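Local atomic coordinates of glycoside Hydrolase (Bacteroides uniformis, PDB entry 5TA0), a protein that binds agarose oligosaccharides such as neoagarooctaose and, as a family 86 glycoside hydrolase of a gut bacterium, probably cleaves agarose chains. Residues 471-476 against 511-516; 560-565 against 608-613; 579-584 against 617-622. One frame throughout, in Å; residues are numbered along the deposited sequence.

Contact 1 of 3, residues 471-476 against 511-516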
ATOM      1  N   LYS A 471      29.296   1.688  18.027  1.00 19.56           N
ATOM      2  CA  LYS A 471      29.589   0.811  19.158  1.00 22.03           C
ATOM      3  C   LYS A 471      29.240  -0.639  18.794  1.00 21.61           C
ATOM      4  O   LYS A 471      29.993  -1.565  19.099  1.00 23.61           O
ATOM      5  CB  LYS A 471      28.829   1.347  20.384  1.00 25.07           C
ATOM      6  CG  LYS A 471      28.498   0.444  21.549  1.00 27.68           C
ATOM      7  CD  LYS A 471      27.713   1.257  22.578  1.00 28.33           C
ATOM      8  CE  LYS A 471      27.002   0.384  23.585  1.00 30.21           C
ATOM      9  NZ  LYS A 471      26.333   1.224  24.619  1.00 30.99           N
ATOM     10  N   SER A 472      28.113  -0.840  18.108  1.00 21.07           N
ATOM     11  CA  SER A 472      27.735  -2.180  17.649  1.00 20.12           C
ATOM     12  C   SER A 472      26.891  -2.104  16.384  1.00 18.19           C
ATOM     13  O   SER A 472      26.301  -1.055  16.091  1.00 16.79           O
ATOM     14  CB  SER A 472      26.951  -2.902  18.728  1.00 21.48           C
ATOM     15  OG  SER A 472      25.718  -2.253  18.963  1.00 24.10           O
ATOM     16  N   ILE A 473      26.859  -3.216  15.649  1.00 16.98           N
ATOM     17  CA  ILE A 473      26.032  -3.371  14.439  1.00 17.00           C
ATOM     18  C   ILE A 473      25.261  -4.669  14.583  1.00 17.22           C
ATOM     19  O   ILE A 473      25.880  -5.735  14.767  1.00 17.22           O
ATOM     20  CB  ILE A 473      26.898  -3.396  13.157  1.00 17.50           C
ATOM     21  CG1 ILE A 473      27.776  -2.134  13.093  1.00 18.22           C
ATOM     22  CG2 ILE A 473      26.032  -3.537  11.898  1.00 18.46           C
ATOM     23  CD1 ILE A 473      28.741  -2.077  11.944  1.00 19.35           C
ATOM     24  N   GLU A 474      23.924  -4.597  14.523  1.00 15.02           N
ATOM     25  CA  GLU A 474      23.082  -5.782  14.412  1.00 14.69           C
ATOM     26  C   GLU A 474      22.574  -5.876  12.979  1.00 14.23           C
ATOM     27  O   GLU A 474      21.937  -4.948  12.475  1.00 14.24           O
ATOM     28  CB  GLU A 474      21.922  -5.745  15.400  1.00 15.65           C
ATOM     29  CG  GLU A 474      20.938  -6.890  15.221  1.00 16.41           C
ATOM     30  CD  GLU A 474      19.855  -6.941  16.268  1.00 18.51           C
ATOM     31  OE1 GLU A 474      20.144  -7.264  17.443  1.00 21.23           O
ATOM     32  OE2 GLU A 474      18.676  -6.741  15.916  1.00 16.84           O
ATOM     33  N   VAL A 475      22.855  -7.006  12.332  1.00 12.95           N
ATOM     34  CA  VAL A 475      22.363  -7.303  10.994  1.00 12.87           C
ATOM     35  C   VAL A 475      21.164  -8.210  11.109  1.00 12.24           C
ATOM     36  O   VAL A 475      21.212  -9.237  11.790  1.00 12.39           O
ATOM     37  CB  VAL A 475      23.437  -8.034  10.153  1.00 13.26           C
ATOM     38  CG1 VAL A 475      22.913  -8.439   8.776  1.00 14.05           C
ATOM     39  CG2 VAL A 475      24.700  -7.175  10.056  1.00 14.42           C
ATOM     40  N   ARG A 476      20.087  -7.844  10.425  1.00 10.91           N
ATOM     41  CA  ARG A 476      18.894  -8.689  10.287  1.00 10.94           C
ATOM     42  C   ARG A 476      18.668  -8.936   8.798  1.00 10.56           C
ATOM     43  O   ARG A 476      18.626  -7.992   8.017  1.00 11.25           O
ATOM     44  CB  ARG A 476      17.678  -7.986  10.865  1.00 10.31           C
ATOM     45  CG  ARG A 476      17.839  -7.447  12.276  1.00 10.69           C
ATOM     46  CD  ARG A 476      16.627  -6.634  12.652  1.00 10.65           C
ATOM     47  NE  ARG A 476      16.759  -6.025  13.966  1.00 11.26           N
ATOM     48  CZ  ARG A 476      15.868  -5.175  14.463  1.00 11.24           C
ATOM     49  NH1 ARG A 476      14.807  -4.827  13.749  1.00 11.34           N
ATOM     50  NH2 ARG A 476      16.041  -4.662  15.668  1.00 12.38           N
ATOM     51  N   ILE A 511      19.839  -3.130   8.959  1.00 10.57           N
ATOM     52  CA  ILE A 511      21.133  -3.017   9.658  1.00 11.35           C
ATOM     53  C   ILE A 511      20.961  -1.955  10.720  1.00 11.96           C
ATOM     54  O   ILE A 511      20.560  -0.826  10.429  1.00 11.41           O
ATOM     55  CB  ILE A 511      22.245  -2.651   8.672  1.00 12.15           C
ATOM     56  CG1 ILE A 511      22.340  -3.684   7.537  1.00 13.14           C
ATOM     57  CG2 ILE A 511      23.591  -2.533   9.402  1.00 12.23           C
ATOM     58  CD1 ILE A 511      22.985  -3.188   6.282  1.00 14.65           C
ATOM     59  N   CYS A 512      21.206  -2.334  11.969  1.00 12.11           N
ATOM     60  CA  CYS A 512      20.993  -1.467  13.113  1.00 12.58           C
ATOM     61  C   CYS A 512      22.355  -1.025  13.657  1.00 12.63           C
ATOM     62  O   CYS A 512      23.092  -1.842  14.202  1.00 13.31           O
ATOM     63  CB  CYS A 512      20.171  -2.183  14.191  1.00 12.80           C
ATOM     64  SG  CYS A 512      18.685  -3.026  13.574  1.00 15.83           S
ATOM     65  N   TYR A 513      22.679   0.248  13.479  1.00 11.99           N
ATOM     66  CA  TYR A 513      23.930   0.818  14.028  1.00 12.62           C
ATOM     67  C   TYR A 513      23.603   1.442  15.361  1.00 13.76           C
ATOM     68  O   TYR A 513      22.645   2.205  15.459  1.00 14.92           O
ATOM     69  CB  TYR A 513      24.511   1.868  13.110  1.00 12.65           C
ATOM     70  CG  TYR A 513      24.859   1.392  11.714  1.00 13.11           C
ATOM     71  CD1 TYR A 513      26.141   0.967  11.381  1.00 13.40           C
ATOM     72  CD2 TYR A 513      23.903   1.353  10.713  1.00 13.94           C
ATOM     73  CE1 TYR A 513      26.467   0.542  10.106  1.00 13.88           C
ATOM     74  CE2 TYR A 513      24.213   0.919   9.437  1.00 13.86           C
ATOM     75  CZ  TYR A 513      25.492   0.513   9.127  1.00 13.82           C
ATOM     76  OH  TYR A 513      25.766   0.087   7.857  1.00 14.28           O
ATOM     77  N   ASN A 514      24.380   1.128  16.405  1.00 13.98           N
ATOM     78  CA  ASN A 514      24.238   1.774  17.689  1.00 15.03           C
ATOM     79  C   ASN A 514      25.498   2.597  17.973  1.00 14.12           C
ATOM     80  O   ASN A 514      26.612   2.084  17.876  1.00 15.37           O
ATOM     81  CB  ASN A 514      24.012   0.749  18.787  1.00 17.18           C
ATOM     82  CG  ASN A 514      23.835   1.387  20.147  1.00 19.94           C
ATOM     83  OD1 ASN A 514      24.703   1.262  21.005  1.00 23.96           O
ATOM     84  ND2 ASN A 514      22.738   2.091  20.345  1.00 21.45           N
ATOM     85  N   PHE A 515      25.303   3.876  18.288  1.00 13.30           N
ATOM     86  CA  PHE A 515      26.414   4.794  18.562  1.00 13.14           C
ATOM     87  C   PHE A 515      26.490   5.151  20.044  1.00 13.05           C
ATOM     88  O   PHE A 515      25.521   5.054  20.778  1.00 13.62           O
ATOM     89  CB  PHE A 515      26.247   6.059  17.712  1.00 12.90           C
ATOM     90  CG  PHE A 515      26.493   5.829  16.257  1.00 12.81           C
ATOM     91  CD1 PHE A 515      27.751   5.992  15.704  1.00 13.37           C
ATOM     92  CD2 PHE A 515      25.452   5.422  15.412  1.00 12.59           C
ATOM     93  CE1 PHE A 515      27.972   5.781  14.352  1.00 13.61           C
ATOM     94  CE2 PHE A 515      25.674   5.207  14.065  1.00 12.96           C
ATOM     95  CZ  PHE A 515      26.928   5.375  13.517  1.00 13.71           C
ATOM     96  N   ASP A 516      27.697   5.564  20.468  1.00 14.44           N
ATOM     97  CA  ASP A 516      27.954   6.009  21.838  1.00 15.54           C
ATOM     98  C   ASP A 516      27.001   7.156  22.258  1.00 13.89           C
ATOM     99  O   ASP A 516      26.493   7.196  23.368  1.00 13.59           O
ATOM    100  CB  ASP A 516      29.392   6.583  21.972  1.00 17.04           C
ATOM    101  CG  ASP A 516      30.522   5.578  21.710  1.00 20.51           C
ATOM    102  OD1 ASP A 516      30.517   4.512  22.324  1.00 20.82           O
ATOM    103  OD2 ASP A 516      31.480   5.902  20.940  1.00 23.69           O
TER
HETATM  104  O   HOH W   1      23.259  -2.293  16.951  1.00 29.69           O
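C512 lays its sulfur over one face of the R476 guanidinium, displaced toward the rim, with SG 3.6 Å from NE. E474 OE2, almost in the guanidinium plane, fixes how that group is turned, taking a straight salt-bridging bond from R476 NE at 2.8 Å. On this same face of the sheet, N514 and K471 run side by side. N514 swings its CG away from its own backbone nitrogen (chi1 -179°), which brings OD1 alongside the extended lysine chain, 3.4 Å from K471 CD, while ND2 is bonded to N444. A classic bulge sets two residues, K471 and S472, opposite the single N514; beyond it the antiparallel ladder is regular. The opposite face carries I473, I511 and Y513, and its contacts are apolar. There I473 spreads its branches, CG2 meeting I511 CG2 at 3.6 Å and CG1 approaching Y513 CD1 obliquely at 3.9 Å. Strand 444-451 flanks 508-514, strand 487-495 flanks 472-481, and from strand 457-464 L461 packs on I511 and Y513, and V463 on Y513. R476 reaches further, to D419 and to the carbonyls of L416 and K418 at the end of helix 411-416.

Contact 2 of 3, residues 560-565 against 608-613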
ATOM      1  N   ALA A 560      18.259  15.334  -9.436  1.00 11.00           N
ATOM      2  CA  ALA A 560      16.951  15.172 -10.035  1.00 10.72           C
ATOM      3  C   ALA A 560      16.799  13.865 -10.781  1.00 10.72           C
ATOM      4  O   ALA A 560      17.757  13.311 -11.314  1.00 11.29           O
ATOM      5  CB  ALA A 560      16.659  16.320 -10.973  1.00 11.00           C
ATOM      6  N   VAL A 561      15.541  13.415 -10.833  1.00 10.01           N
ATOM      7  CA  VAL A 561      15.138  12.201 -11.534  1.00 10.33           C
ATOM      8  C   VAL A 561      13.877  12.446 -12.333  1.00 10.24           C
ATOM      9  O   VAL A 561      12.839  12.840 -11.758  1.00 10.51           O
ATOM     10  CB  VAL A 561      14.900  11.039 -10.551  1.00 10.48           C
ATOM     11  CG1 VAL A 561      14.415   9.777 -11.314  1.00 10.97           C
ATOM     12  CG2 VAL A 561      16.143  10.746  -9.734  1.00 11.24           C
ATOM     13  N   ILE A 562      13.925  12.173 -13.638  1.00  9.91           N
ATOM     14  CA  ILE A 562      12.738  12.231 -14.477  1.00 10.19           C
ATOM     15  C   ILE A 562      12.125  10.845 -14.487  1.00 10.05           C
ATOM     16  O   ILE A 562      12.831   9.831 -14.569  1.00  9.80           O
ATOM     17  CB  ILE A 562      13.074  12.773 -15.893  1.00 11.26           C
ATOM     18  CG1 ILE A 562      13.304  14.280 -15.790  1.00 12.24           C
ATOM     19  CG2 ILE A 562      11.972  12.431 -16.892  1.00 11.90           C
ATOM     20  CD1 ILE A 562      13.923  14.889 -17.026  1.00 12.96           C
ATOM     21  N   ARG A 563      10.797  10.811 -14.403  1.00  9.35           N
ATOM     22  CA  ARG A 563      10.034   9.568 -14.227  1.00  9.19           C
ATOM     23  C   ARG A 563       9.135   9.346 -15.449  1.00  9.19           C
ATOM     24  O   ARG A 563       8.102   9.996 -15.583  1.00  9.00           O
ATOM     25  CB  ARG A 563       9.199   9.659 -12.944  1.00  9.37           C
ATOM     26  CG  ARG A 563      10.005   9.936 -11.672  1.00  9.59           C
ATOM     27  CD  ARG A 563       9.090  10.273 -10.503  1.00  9.62           C
ATOM     28  NE  ARG A 563       8.199   9.144 -10.241  1.00  9.51           N
ATOM     29  CZ  ARG A 563       8.529   8.034  -9.578  1.00 10.13           C
ATOM     30  NH1 ARG A 563       9.690   7.932  -8.926  1.00 10.59           N
ATOM     31  NH2 ARG A 563       7.685   7.014  -9.518  1.00 10.60           N
ATOM     32  N   LEU A 564       9.548   8.446 -16.347  1.00  9.47           N
ATOM     33  CA  LEU A 564       8.847   8.206 -17.596  1.00  9.63           C
ATOM     34  C   LEU A 564       7.945   7.003 -17.478  1.00  9.12           C
ATOM     35  O   LEU A 564       8.419   5.880 -17.479  1.00  9.10           O
ATOM     36  CB  LEU A 564       9.833   7.976 -18.750  1.00 10.55           C
ATOM     37  CG  LEU A 564      10.866   9.058 -18.958  1.00 11.09           C
ATOM     38  CD1 LEU A 564      11.765   8.646 -20.127  1.00 11.67           C
ATOM     39  CD2 LEU A 564      10.225  10.410 -19.237  1.00 11.31           C
ATOM     40  N   GLY A 565       6.638   7.230 -17.316  1.00  9.13           N
ATOM     41  CA  GLY A 565       5.706   6.091 -17.308  1.00  9.15           C
ATOM     42  C   GLY A 565       5.453   5.663 -18.749  1.00  8.79           C
ATOM     43  O   GLY A 565       4.949   6.468 -19.538  1.00  9.26           O
ATOM     44  N   VAL A 608      15.050   8.226 -14.698  1.00 10.87           N
ATOM     45  CA  VAL A 608      16.138   8.776 -15.500  1.00 11.14           C
ATOM     46  C   VAL A 608      16.842   9.878 -14.697  1.00 11.39           C
ATOM     47  O   VAL A 608      16.303  10.981 -14.558  1.00 11.64           O
ATOM     48  CB  VAL A 608      15.609   9.356 -16.823  1.00 11.44           C
ATOM     49  CG1 VAL A 608      16.776   9.855 -17.680  1.00 12.17           C
ATOM     50  CG2 VAL A 608      14.781   8.321 -17.594  1.00 12.08           C
ATOM     51  N   PRO A 609      18.044   9.598 -14.165  1.00 12.40           N
ATOM     52  CA  PRO A 609      18.797  10.688 -13.538  1.00 12.71           C
ATOM     53  C   PRO A 609      19.074  11.787 -14.553  1.00 12.39           C
ATOM     54  O   PRO A 609      19.324  11.507 -15.731  1.00 13.00           O
ATOM     55  CB  PRO A 609      20.085  10.002 -13.103  1.00 13.21           C
ATOM     56  CG  PRO A 609      19.694   8.578 -12.895  1.00 13.41           C
ATOM     57  CD  PRO A 609      18.754   8.313 -14.042  1.00 13.03           C
ATOM     58  N   VAL A 610      19.003  13.041 -14.123  1.00 12.37           N
ATOM     59  CA  VAL A 610      19.222  14.170 -15.027  1.00 13.23           C
ATOM     60  C   VAL A 610      20.115  15.198 -14.341  1.00 13.81           C
ATOM     61  O   VAL A 610      19.940  15.528 -13.177  1.00 13.14           O
ATOM     62  CB  VAL A 610      17.907  14.814 -15.532  1.00 14.17           C
ATOM     63  CG1 VAL A 610      17.032  15.296 -14.401  1.00 14.16           C
ATOM     64  CG2 VAL A 610      18.198  15.939 -16.518  1.00 14.80           C
ATOM     65  N   ASP A 611      21.101  15.678 -15.078  1.00 14.17           N
ATOM     66  CA  ASP A 611      22.016  16.704 -14.605  1.00 14.50           C
ATOM     67  C   ASP A 611      21.194  17.916 -14.123  1.00 13.42           C
ATOM     68  O   ASP A 611      20.440  18.516 -14.890  1.00 12.81           O
ATOM     69  CB  ASP A 611      22.934  17.051 -15.795  1.00 16.39           C
ATOM     70  CG  ASP A 611      23.931  18.148 -15.518  1.00 20.39           C
ATOM     71  OD1 ASP A 611      24.716  18.417 -16.469  1.00 25.64           O
ATOM     72  OD2 ASP A 611      23.958  18.747 -14.438  1.00 20.48           O
ATOM     73  N   TYR A 612      21.390  18.262 -12.854  1.00 13.30           N
ATOM     74  CA  TYR A 612      20.666  19.381 -12.224  1.00 13.29           C
ATOM     75  C   TYR A 612      20.834  20.709 -12.969  1.00 13.51           C
ATOM     76  O   TYR A 612      19.898  21.497 -13.055  1.00 13.15           O
ATOM     77  CB  TYR A 612      21.118  19.519 -10.775  1.00 13.35           C
ATOM     78  CG  TYR A 612      20.217  20.326  -9.854  1.00 13.36           C
ATOM     79  CD1 TYR A 612      18.954  19.854  -9.472  1.00 13.77           C
ATOM     80  CD2 TYR A 612      20.644  21.538  -9.337  1.00 14.47           C
ATOM     81  CE1 TYR A 612      18.164  20.567  -8.599  1.00 13.67           C
ATOM     82  CE2 TYR A 612      19.862  22.259  -8.468  1.00 14.31           C
ATOM     83  CZ  TYR A 612      18.625  21.773  -8.112  1.00 14.24           C
ATOM     84  OH  TYR A 612      17.865  22.506  -7.243  1.00 14.55           O
ATOM     85  N   SER A 613      22.019  20.928 -13.557  1.00 13.79           N
ATOM     86  CA  SER A 613      22.297  22.159 -14.303  1.00 15.12           C
ATOM     87  C   SER A 613      21.469  22.350 -15.560  1.00 15.47           C
ATOM     88  O   SER A 613      21.327  23.478 -16.013  1.00 15.98           O
ATOM     89  CB  SER A 613      23.791  22.263 -14.641  1.00 15.93           C
ATOM     90  OG  SER A 613      24.194  21.263 -15.570  1.00 17.51           O
TER
HETATM   91  O   HOH W   2      20.810  14.819 -10.776  1.00 16.07           O
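I562 runs antiparallel to V608 as a hydrogen-bonded pair, and its side chain can be followed outward from the backbone. CB lies 3.9 Å from V608 O, the same oxygen that accepts a hydrogen bond from I562 N. With chi1 at -74°, CG1 turns back beside the backbone nitrogen and passes V610 CG1 at 4.1 Å. CD1, at the tip, stays at that distance from the same methyl, the two side chains passing at a slant. V610 holds CG1 between its own N and carbonyl carbon (chi1 58°), a crowded position that sets this methyl against A560 CB as well, 3.6 Å away. Beyond it, A560 CB lies near the plane of the Y612 ring at its edge, a loose approach 4.5 Å from Y612 CD1; the ring's OH is bonded to N641 and T555. Further along the strand, L564 CD1 touches V608 CG2 at 4.0 Å.

The shortest backbone bond runs from V608 N to I562 O, 2.7 Å; V610 N meets A560 O from above the carbonyl plane. A water continues the ladder, accepting from A560 N and donating to V610 O. P609 falls in a non-hydrogen-bonded pair with V561, and so its missing N-H costs this ladder nothing. Grip therefore comes from a short polar ladder, while the aliphatic groups of I562, V608 and V610 contribute by plain hydrophobic burial.

Contact 3 of 3, residues 579-584 against 617-622. With EDO (1,2-ethanediol), chain T.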
ATOM      1  N   LEU A 579      15.172  14.704 -24.760  1.00 15.48           N
ATOM      2  CA  LEU A 579      15.731  16.037 -24.651  1.00 15.91           C
ATOM      3  C   LEU A 579      15.049  16.767 -23.512  1.00 15.07           C
ATOM      4  O   LEU A 579      13.824  16.795 -23.441  1.00 15.99           O
ATOM      5  CB  LEU A 579      15.497  16.823 -25.947  1.00 17.45           C
ATOM      6  CG  LEU A 579      16.079  16.236 -27.239  1.00 19.07           C
ATOM      7  CD1 LEU A 579      15.638  17.052 -28.440  1.00 19.60           C
ATOM      8  CD2 LEU A 579      17.592  16.177 -27.144  1.00 20.09           C
ATOM      9  N   VAL A 580      15.848  17.388 -22.645  1.00 14.54           N
ATOM     10  CA  VAL A 580      15.335  18.179 -21.537  1.00 14.45           C
ATOM     11  C   VAL A 580      15.851  19.582 -21.777  1.00 14.05           C
ATOM     12  O   VAL A 580      17.074  19.805 -21.800  1.00 13.91           O
ATOM     13  CB  VAL A 580      15.788  17.635 -20.172  1.00 14.66           C
ATOM     14  CG1 VAL A 580      15.245  18.513 -19.052  1.00 14.87           C
ATOM     15  CG2 VAL A 580      15.326  16.199 -19.984  1.00 14.74           C
ATOM     16  N   ASN A 581      14.941  20.524 -21.968  1.00 13.52           N
ATOM     17  CA  ASN A 581      15.312  21.889 -22.338  1.00 14.22           C
ATOM     18  C   ASN A 581      16.297  21.936 -23.518  1.00 15.29           C
ATOM     19  O   ASN A 581      17.268  22.704 -23.506  1.00 16.44           O
ATOM     20  CB  ASN A 581      15.844  22.625 -21.114  1.00 13.83           C
ATOM     21  CG  ASN A 581      14.800  22.706 -20.027  1.00 13.10           C
ATOM     22  OD1 ASN A 581      13.618  22.843 -20.338  1.00 13.40           O
ATOM     23  ND2 ASN A 581      15.214  22.600 -18.775  1.00 13.10           N
ATOM     24  N   GLY A 582      16.026  21.087 -24.500  1.00 15.97           N
ATOM     25  CA  GLY A 582      16.860  21.007 -25.704  1.00 16.67           C
ATOM     26  C   GLY A 582      18.156  20.229 -25.571  1.00 18.15           C
ATOM     27  O   GLY A 582      18.868  20.087 -26.575  1.00 20.55           O
ATOM     28  N   LYS A 583      18.482  19.713 -24.382  1.00 17.96           N
ATOM     29  CA  LYS A 583      19.740  18.994 -24.145  1.00 18.79           C
ATOM     30  C   LYS A 583      19.494  17.496 -24.059  1.00 18.38           C
ATOM     31  O   LYS A 583      18.547  17.051 -23.389  1.00 16.74           O
ATOM     32  CB  LYS A 583      20.384  19.460 -22.843  1.00 19.86           C
ATOM     33  CG  LYS A 583      20.638  20.964 -22.741  1.00 22.02           C
ATOM     34  CD  LYS A 583      21.685  21.436 -23.722  1.00 23.45           C
ATOM     35  N   LYS A 584      20.349  16.709 -24.700  1.00 18.01           N
ATOM     36  CA  LYS A 584      20.237  15.254 -24.672  1.00 18.70           C
ATOM     37  C   LYS A 584      20.501  14.696 -23.278  1.00 17.25           C
ATOM     38  O   LYS A 584      21.439  15.108 -22.601  1.00 17.66           O
ATOM     39  CB  LYS A 584      21.201  14.598 -25.671  1.00 21.06           C
ATOM     40  CG  LYS A 584      21.036  13.088 -25.731  1.00 24.14           C
ATOM     41  CD  LYS A 584      21.739  12.444 -26.916  1.00 27.20           C
ATOM     42  CE  LYS A 584      21.534  10.934 -26.877  1.00 29.09           C
ATOM     43  NZ  LYS A 584      20.108  10.552 -27.082  1.00 30.13           N
ATOM     44  N   GLY A 617      13.198  26.551 -14.024  1.00 11.18           N
ATOM     45  CA  GLY A 617      11.861  26.608 -13.419  1.00 11.20           C
ATOM     46  C   GLY A 617      10.790  26.028 -14.304  1.00 11.21           C
ATOM     47  O   GLY A 617       9.936  25.267 -13.834  1.00 11.28           O
ATOM     48  N   ASN A 618      10.820  26.382 -15.593  1.00 10.83           N
ATOM     49  CA  ASN A 618       9.888  25.826 -16.571  1.00 11.62           C
ATOM     50  C   ASN A 618      10.661  24.952 -17.532  1.00 12.34           C
ATOM     51  O   ASN A 618      11.631  25.394 -18.184  1.00 13.90           O
ATOM     52  CB  ASN A 618       9.144  26.940 -17.324  1.00 11.76           C
ATOM     53  CG  ASN A 618       8.258  27.785 -16.422  1.00 12.22           C
ATOM     54  OD1 ASN A 618       7.859  27.381 -15.334  1.00 12.48           O
ATOM     55  ND2 ASN A 618       7.984  29.026 -16.866  1.00 12.51           N
ATOM     56  N   ASN A 619      10.275  23.689 -17.615  1.00 11.73           N
ATOM     57  CA  ASN A 619      11.059  22.667 -18.295  1.00 11.88           C
ATOM     58  C   ASN A 619      10.279  22.001 -19.396  1.00 12.63           C
ATOM     59  O   ASN A 619       9.100  21.665 -19.207  1.00 13.16           O
ATOM     60  CB  ASN A 619      11.487  21.598 -17.294  1.00 11.53           C
ATOM     61  CG  ASN A 619      12.305  22.175 -16.172  1.00 11.42           C
ATOM     62  OD1 ASN A 619      13.507  22.379 -16.333  1.00 12.18           O
ATOM     63  ND2 ASN A 619      11.676  22.475 -15.055  1.00 11.47           N
ATOM     64  N   THR A 620      10.943  21.750 -20.520  0.50 12.98           N
ATOM     65  CA  THR A 620      10.337  21.082 -21.665  0.50 13.95           C
ATOM     66  C   THR A 620      11.040  19.726 -21.822  0.50 14.20           C
ATOM     67  O   THR A 620      12.265  19.692 -21.993  0.50 15.18           O
ATOM     68  CB  THR A 620      10.500  21.968 -22.923  0.50 14.66           C
ATOM     69  OG1 THR A 620       9.891  23.248 -22.688  0.50 15.02           O
ATOM     70  CG2 THR A 620       9.866  21.311 -24.143  0.50 14.90           C
ATOM     71  N   ILE A 621      10.275  18.624 -21.760  1.00 14.47           N
ATOM     72  CA  ILE A 621      10.790  17.268 -21.809  1.00 15.32           C
ATOM     73  C   ILE A 621      10.240  16.632 -23.083  1.00 15.98           C
ATOM     74  O   ILE A 621       9.020  16.497 -23.217  1.00 17.61           O
ATOM     75  CB  ILE A 621      10.367  16.482 -20.548  1.00 15.85           C
ATOM     76  CG1 ILE A 621      11.071  17.084 -19.313  1.00 16.77           C
ATOM     77  CG2 ILE A 621      10.680  14.998 -20.721  1.00 16.77           C
ATOM     78  CD1 ILE A 621      10.484  16.701 -17.962  1.00 17.54           C
ATOM     79  N   SER A 622      11.133  16.279 -24.014  1.00 16.61           N
ATOM     80  CA  SER A 622      10.757  15.765 -25.330  1.00 18.01           C
ATOM     81  C   SER A 622      11.181  14.309 -25.450  1.00 16.70           C
ATOM     82  O   SER A 622      12.308  13.968 -25.130  1.00 16.70           O
ATOM     83  CB  SER A 622      11.437  16.633 -26.401  1.00 19.90           C
ATOM     84  OG  SER A 622      11.542  15.988 -27.642  1.00 23.77           O
TER
HETATM   85  C1  EDO T 717       5.904  31.000 -14.568  1.00 23.83           C
HETATM   86  O1  EDO T 717       6.006  30.847 -15.958  1.00 22.24           O
HETATM   87  C2  EDO T 717       5.127  29.907 -13.886  1.00 24.56           C
HETATM   88  O2  EDO T 717       5.782  28.669 -14.063  1.00 23.78           O
HETATM   89  O   HOH W   3      13.515  19.645 -24.652  1.00 17.65           O
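T620 O accepts two hydrogen bonds: N581 N donates to it in the carbonyl plane at 2.8 Å, and a water that itself accepts from G582 N donates to it at 2.9 Å. The V580 CA-H also leans on this oxygen. One residue further along, the backbone of 579-584 leaves the ladder, because V580 to K583 form a type I' turn, closed by the V580 and K583 backbone bonds to each other. N581 and G582 fill the two central places of that turn, both with positive phi, the Asn-Gly pair well known for this hairpin turn.

The N581 side chain then takes over from its departing backbone. With chi1 at -61° its amide points back across to the other strand, and OD1 accepts from T620 N at 2.9 Å, as a strand carbonyl might. The other end of the same amide donates in its own plane, ND2 reaching a lone pair of N619 OD1 at 3.0 Å; the two amides stand 29° apart. ND2 also has I614 O as a partner, while N619 OD1 accepts from K616 N and N619 ND2 donates to I549 O.

At the other end S622 N and L579 O make a straight bond of 2.8 Å, and S622 OG goes to E544. On the face of V580 and I621, V580 CG2 and I621 CG1 meet loosely at 4.4 Å. N618, near the start of 617-622, holds an ethanediol, probably from the crystallisation liquor, through its OD1 and ND2; OD1 also accepts from N551 N.

Chemically, then, a side-chain amide with both ends engaged has its flip state fixed and extends the strand pairing past the point where the hairpin bends, tying the turn to the 614-620 region by polar bonds, with little apolar packing between the two segments themselves.

Overall arrangement
Contacts 2 and 3 belong together: their centres lie about 10 Å apart, and their segments alternate along the chain. I562 of contact 2 joins them, its CD1 packing on V580 CG2 at 3.5 Å and on I621 CD1 at 4.0 Å, so the sheet holding 558-568 and 602-609 faces the one holding 577-580 and 619-624. Contact 1 stands apart in a separate beta domain, about 34 Å from contact 2 and 44 Å from contact 3, centre to centre. The glycan pocket draws its residues from positions 52 to 387, and none of the three contacts contributes to it. R563 of contact 2 does salt-bridge E301 and D305 of helix 298-315, linking the C-terminal sheets to the barrel part.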